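Local coordinates for TPR repeat-containing protein (Cytophaga hutchinsonii, PDB 3U4T) that is of unknown function but, as a tetratricopeptide-repeat protein built of stacked helical hairpins, probably serves as a scaffold for binding other proteins, at residues Ser36-Tyr48 and Asp59-Lys71. The protein carries 1 engineered substitution. Sequence-based numbering, arbitrary orientation.
Sequences SPYIYNRRAVCYY and DIETYFSKVNATK
Asp59 OD2 accepts from Arg43 NE at 2.9 Å, while OD1 of the same carboxylate takes Arg43 NH2 at 3.0 Å. The guanidinium thus grips side-on, both oxygens lying near its plane and met on their syn sides. With CG anti to the backbone N (chi1 -162°) and a bend at chi3, the arginine chain curls round Asp59 OD2, which also rests at the ring edge of Tyr47, 3.1 Å from its CD2. Asp59 is a knob in the hole made by Tyr40, Arg43, Ala44 and Tyr47, and its CB meets Ala44 CB at 3.5 Å. An alanine in place of Arg43 would probably leave the buried carboxylate of Asp59 without its countercharge and take from Glu30, the arginine's second acidic partner, its salt bridge. Next to this site, the Thr62 methyl CG2 sits over the Tyr40 ring in a CH-pi contact, 3.6 Å from the centroid; Ile39 covers the opposite face. Asn41 lies flat on Tyr63: its CB stands 3.3 Å from the ring centroid and its amide stacks within 6° of the ring plane, while ND2 is bonded to Asp76. Val67 backs the other face of Tyr63, and Pro37 O comes to the ring edge, 3.3 Å from CD1. Pro37 CB packs on Lys66 CB. Segments 40-48 and 59-64 run antiparallel at 165°, their axes 7.6 Å apart at closest approach, as in the helical hairpin of a tetratricopeptide repeat. Helices 6-14 and 19-31 pack against helix 40-49, and helix 74-86 continues the stack, touching Val45, Ile60 and Phe64.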
loop_
_atom_site.group_PDB
_atom_site.type_symbol
_atom_site.label_atom_id
_atom_site.label_comp_id
_atom_site.label_asym_id
_atom_site.label_seq_id
_atom_site.Cartn_x
_atom_site.Cartn_y
_atom_site.Cartn_z
ATOM N N SER A 36 35.710 7.082 -1.197
ATOM C CA SER A 36 34.654 6.658 -0.306
ATOM C C SER A 36 33.523 6.050 -1.101
ATOM O O SER A 36 33.154 6.558 -2.160
ATOM C CB SER A 36 34.122 7.847 0.478
ATOM O OG SER A 36 32.964 7.486 1.206
ATOM N N PRO A 37 32.981 4.922 -0.623
ATOM C CA PRO A 37 31.872 4.286 -1.339
ATOM C C PRO A 37 30.523 4.892 -0.950
ATOM O O PRO A 37 29.555 4.837 -1.712
ATOM C CB PRO A 37 31.988 2.823 -0.916
ATOM C CG PRO A 37 32.587 2.912 0.466
ATOM C CD PRO A 37 33.647 3.956 0.273
ATOM N N TYR A 38 30.492 5.503 0.231
ATOM C CA TYR A 38 29.270 6.080 0.789
ATOM C C TYR A 38 28.666 7.286 0.109
ATOM O O TYR A 38 27.669 7.815 0.591
ATOM C CB TYR A 38 29.475 6.376 2.275
ATOM C CG TYR A 38 29.872 5.136 3.032
ATOM C CD1 TYR A 38 29.037 4.024 3.058
ATOM C CD2 TYR A 38 31.112 5.048 3.675
ATOM C CE1 TYR A 38 29.427 2.840 3.702
ATOM C CE2 TYR A 38 31.510 3.876 4.322
ATOM C CZ TYR A 38 30.666 2.778 4.332
ATOM O OH TYR A 38 31.057 1.628 4.973
ATOM N N ILE A 39 29.257 7.745 -0.989
ATOM C CA ILE A 39 28.658 8.863 -1.693
ATOM C C ILE A 39 27.732 8.233 -2.727
ATOM O O ILE A 39 26.722 8.810 -3.111
ATOM C CB ILE A 39 29.710 9.766 -2.416
ATOM C CG1 ILE A 39 30.331 9.046 -3.619
ATOM C CG2 ILE A 39 30.775 10.189 -1.433
ATOM C CD1 ILE A 39 31.235 9.943 -4.459
ATOM N N TYR A 40 28.065 7.015 -3.134
ATOM C CA TYR A 40 27.307 6.305 -4.149
ATOM C C TYR A 40 25.964 5.739 -3.703
ATOM O O TYR A 40 24.984 5.853 -4.440
ATOM C CB TYR A 40 28.192 5.216 -4.761
ATOM C CG TYR A 40 29.416 5.802 -5.438
ATOM C CD1 TYR A 40 29.312 6.437 -6.674
ATOM C CD2 TYR A 40 30.661 5.775 -4.818
ATOM C CE1 TYR A 40 30.419 7.037 -7.281
ATOM C CE2 TYR A 40 31.781 6.375 -5.413
ATOM C CZ TYR A 40 31.651 7.003 -6.646
ATOM O OH TYR A 40 32.752 7.581 -7.249
ATOM N N ASN A 41 25.882 5.146 -2.517
ATOM C CA ASN A 41 24.588 4.604 -2.107
ATOM C C ASN A 41 23.607 5.729 -1.806
ATOM O O ASN A 41 22.399 5.548 -1.918
ATOM C CB ASN A 41 24.723 3.662 -0.899
ATOM C CG ASN A 41 25.209 4.367 0.356
ATOM O OD1 ASN A 41 26.000 5.303 0.294
ATOM N ND2 ASN A 41 24.760 3.893 1.503
ATOM N N ARG A 42 24.128 6.895 -1.443
ATOM C CA ARG A 42 23.290 8.046 -1.134
ATOM C C ARG A 42 22.839 8.732 -2.415
ATOM O O ARG A 42 21.688 9.153 -2.533
ATOM C CB ARG A 42 24.053 9.028 -0.241
ATOM C CG ARG A 42 24.261 8.517 1.179
ATOM C CD ARG A 42 24.996 9.531 2.050
ATOM N NE ARG A 42 25.081 9.095 3.443
ATOM C CZ ARG A 42 25.739 8.019 3.862
ATOM N NH1 ARG A 42 26.387 7.248 2.997
ATOM N NH2 ARG A 42 25.746 7.712 5.151
ATOM N N ARG A 43 23.747 8.832 -3.382
ATOM C CA ARG A 43 23.406 9.469 -4.643
ATOM C C ARG A 43 22.412 8.561 -5.345
ATOM O O ARG A 43 21.492 9.026 -6.011
ATOM C CB ARG A 43 24.658 9.664 -5.504
ATOM C CG ARG A 43 24.490 10.689 -6.626
ATOM C CD ARG A 43 25.836 11.066 -7.247
ATOM N NE ARG A 43 26.394 10.004 -8.081
ATOM C CZ ARG A 43 27.572 10.075 -8.697
ATOM N NH1 ARG A 43 28.333 11.158 -8.572
ATOM N NH2 ARG A 43 27.979 9.075 -9.461
ATOM N N ALA A 44 22.594 7.255 -5.181
ATOM C CA ALA A 44 21.694 6.292 -5.801
ATOM C C ALA A 44 20.267 6.560 -5.325
ATOM O O ALA A 44 19.345 6.647 -6.134
ATOM C CB ALA A 44 22.114 4.880 -5.447
ATOM N N VAL A 45 20.090 6.694 -4.014
ATOM C CA VAL A 45 18.773 6.975 -3.446
ATOM C C VAL A 45 18.256 8.324 -3.951
ATOM O O VAL A 45 17.087 8.446 -4.314
ATOM C CB VAL A 45 18.810 7.016 -1.912
ATOM C CG1 VAL A 45 17.479 7.530 -1.382
ATOM C CG2 VAL A 45 19.091 5.632 -1.364
ATOM N N CYS A 46 19.113 9.341 -3.967
ATOM C CA CYS A 46 18.674 10.639 -4.457
ATOM C C CYS A 46 18.075 10.439 -5.861
ATOM O O CYS A 46 16.897 10.744 -6.096
ATOM C CB CYS A 46 19.851 11.631 -4.485
ATOM S SG CYS A 46 20.459 12.125 -2.812
ATOM N N TYR A 47 18.866 9.894 -6.781
ATOM C CA TYR A 47 18.385 9.653 -8.140
ATOM C C TYR A 47 17.081 8.846 -8.149
ATOM O O TYR A 47 16.163 9.130 -8.926
ATOM C CB TYR A 47 19.456 8.928 -8.965
ATOM C CG TYR A 47 20.549 9.830 -9.513
ATOM C CD1 TYR A 47 20.231 10.944 -10.289
ATOM C CD2 TYR A 47 21.904 9.551 -9.283
ATOM C CE1 TYR A 47 21.222 11.757 -10.824
ATOM C CE2 TYR A 47 22.908 10.360 -9.817
ATOM C CZ TYR A 47 22.556 11.460 -10.588
ATOM O OH TYR A 47 23.536 12.264 -11.125
ATOM N N TYR A 48 16.998 7.839 -7.285
ATOM C CA TYR A 48 15.801 7.002 -7.195
ATOM C C TYR A 48 14.553 7.807 -6.807
ATOM O O TYR A 48 13.466 7.572 -7.341
ATOM C CB TYR A 48 16.021 5.890 -6.169
ATOM C CG TYR A 48 14.767 5.130 -5.824
ATOM C CD1 TYR A 48 14.310 4.091 -6.637
ATOM C CD2 TYR A 48 14.019 5.470 -4.699
ATOM C CE1 TYR A 48 13.140 3.409 -6.335
ATOM C CE2 TYR A 48 12.840 4.798 -4.387
ATOM C CZ TYR A 48 12.406 3.770 -5.209
ATOM O OH TYR A 48 11.232 3.116 -4.908
ATOM N N ASP A 59 24.610 3.920 -9.865
ATOM C CA ASP A 59 25.134 4.333 -8.565
ATOM C C ASP A 59 25.086 3.250 -7.500
ATOM O O ASP A 59 26.047 3.062 -6.754
ATOM C CB ASP A 59 24.383 5.556 -8.043
ATOM C CG ASP A 59 24.965 6.874 -8.541
ATOM O OD1 ASP A 59 26.004 6.868 -9.230
ATOM O OD2 ASP A 59 24.369 7.926 -8.222
ATOM N N ILE A 60 23.975 2.531 -7.410
ATOM C CA ILE A 60 23.894 1.502 -6.390
ATOM C C ILE A 60 24.841 0.355 -6.730
ATOM O O ILE A 60 25.277 -0.381 -5.844
ATOM C CB ILE A 60 22.459 0.968 -6.233
ATOM C CG1 ILE A 60 22.351 0.193 -4.925
ATOM C CG2 ILE A 60 22.090 0.095 -7.405
ATOM C CD1 ILE A 60 22.591 1.054 -3.703
ATOM N N GLU A 61 25.180 0.211 -8.011
ATOM C CA GLU A 61 26.081 -0.860 -8.417
ATOM C C GLU A 61 27.531 -0.431 -8.226
ATOM O O GLU A 61 28.398 -1.249 -7.929
ATOM C CB GLU A 61 25.791 -1.278 -9.867
ATOM C CG GLU A 61 24.355 -1.802 -10.035
ATOM C CD GLU A 61 24.043 -2.350 -11.419
ATOM O OE1 GLU A 61 24.429 -1.713 -12.425
ATOM O OE2 GLU A 61 23.388 -3.414 -11.499
ATOM N N THR A 62 27.798 0.858 -8.387
ATOM C CA THR A 62 29.139 1.363 -8.181
ATOM C C THR A 62 29.347 1.202 -6.678
ATOM O O THR A 62 30.398 0.757 -6.217
ATOM C CB THR A 62 29.234 2.847 -8.575
ATOM O OG1 THR A 62 29.160 2.964 -10.001
ATOM C CG2 THR A 62 30.542 3.452 -8.080
ATOM N N TYR A 63 28.330 1.562 -5.906
ATOM C CA TYR A 63 28.408 1.408 -4.465
ATOM C C TYR A 63 28.832 -0.022 -4.073
ATOM O O TYR A 63 29.819 -0.201 -3.361
ATOM C CB TYR A 63 27.053 1.716 -3.844
ATOM C CG TYR A 63 26.980 1.416 -2.368
ATOM C CD1 TYR A 63 27.681 2.191 -1.450
ATOM C CD2 TYR A 63 26.187 0.379 -1.889
ATOM C CE1 TYR A 63 27.589 1.946 -0.086
ATOM C CE2 TYR A 63 26.088 0.124 -0.526
ATOM C CZ TYR A 63 26.792 0.915 0.367
ATOM O OH TYR A 63 26.708 0.680 1.712
ATOM N N PHE A 64 28.089 -1.030 -4.541
ATOM C CA PHE A 64 28.391 -2.426 -4.199
ATOM C C PHE A 64 29.697 -3.003 -4.749
ATOM O O PHE A 64 30.142 -4.068 -4.318
ATOM C CB PHE A 64 27.225 -3.342 -4.590
ATOM C CG PHE A 64 26.104 -3.331 -3.607
ATOM C CD1 PHE A 64 26.326 -3.702 -2.290
ATOM C CD2 PHE A 64 24.837 -2.891 -3.974
ATOM C CE1 PHE A 64 25.289 -3.643 -1.336
ATOM C CE2 PHE A 64 23.793 -2.826 -3.036
ATOM C CZ PHE A 64 24.024 -3.198 -1.713
ATOM N N SER A 65 30.316 -2.309 -5.694
ATOM C CA SER A 65 31.577 -2.772 -6.247
ATOM C C SER A 65 32.702 -2.103 -5.468
ATOM O O SER A 65 33.879 -2.338 -5.734
ATOM C CB SER A 65 31.664 -2.370 -7.716
ATOM O OG SER A 65 31.800 -0.962 -7.812
ATOM N N LYS A 66 32.329 -1.260 -4.506
ATOM C CA LYS A 66 33.290 -0.525 -3.680
ATOM C C LYS A 66 33.118 -0.697 -2.175
ATOM O O LYS A 66 34.088 -0.607 -1.430
ATOM C CB LYS A 66 33.217 0.973 -3.993
ATOM C CG LYS A 66 33.964 1.408 -5.240
ATOM C CD LYS A 66 33.652 2.852 -5.570
ATOM C CE LYS A 66 34.816 3.525 -6.276
ATOM N NZ LYS A 66 35.283 2.778 -7.477
ATOM N N VAL A 67 31.889 -0.928 -1.723
ATOM C CA VAL A 67 31.641 -1.075 -0.294
ATOM C C VAL A 67 32.194 -2.362 0.273
ATOM O O VAL A 67 32.288 -3.379 -0.409
ATOM C CB VAL A 67 30.138 -1.038 0.049
ATOM C CG1 VAL A 67 29.457 -2.312 -0.436
ATOM C CG2 VAL A 67 29.956 -0.884 1.570
ATOM N N ASN A 68 32.559 -2.296 1.541
ATOM C CA ASN A 68 33.077 -3.434 2.274
ATOM C C ASN A 68 31.885 -4.278 2.776
ATOM O O ASN A 68 31.067 -3.820 3.585
ATOM C CB ASN A 68 33.909 -2.933 3.454
ATOM C CG ASN A 68 34.390 -4.056 4.350
ATOM O OD1 ASN A 68 33.601 -4.874 4.828
ATOM N ND2 ASN A 68 35.692 -4.096 4.590
ATOM N N ALA A 69 31.808 -5.512 2.289
ATOM C CA ALA A 69 30.742 -6.452 2.633
ATOM C C ALA A 69 30.260 -6.451 4.079
ATOM O O ALA A 69 29.083 -6.659 4.329
ATOM C CB ALA A 69 31.160 -7.872 2.247
ATOM N N THR A 70 31.153 -6.248 5.039
ATOM C CA THR A 70 30.718 -6.252 6.433
ATOM C C THR A 70 30.089 -4.929 6.843
ATOM O O THR A 70 29.449 -4.839 7.887
ATOM C CB THR A 70 31.884 -6.591 7.408
ATOM O OG1 THR A 70 32.925 -5.607 7.314
ATOM C CG2 THR A 70 32.454 -7.950 7.083
ATOM N N LYS A 71 30.260 -3.911 6.003
ATOM C CA LYS A 71 29.717 -2.584 6.279
ATOM C C LYS A 71 28.346 -2.384 5.658
ATOM O O LYS A 71 27.512 -1.682 6.223
ATOM C CB LYS A 71 30.659 -1.495 5.757
ATOM C CG LYS A 71 32.076 -1.569 6.305
ATOM C CD LYS A 71 32.148 -1.378 7.809
ATOM C CE LYS A 71 33.592 -1.544 8.256
ATOM N NZ LYS A 71 34.500 -0.762 7.359
#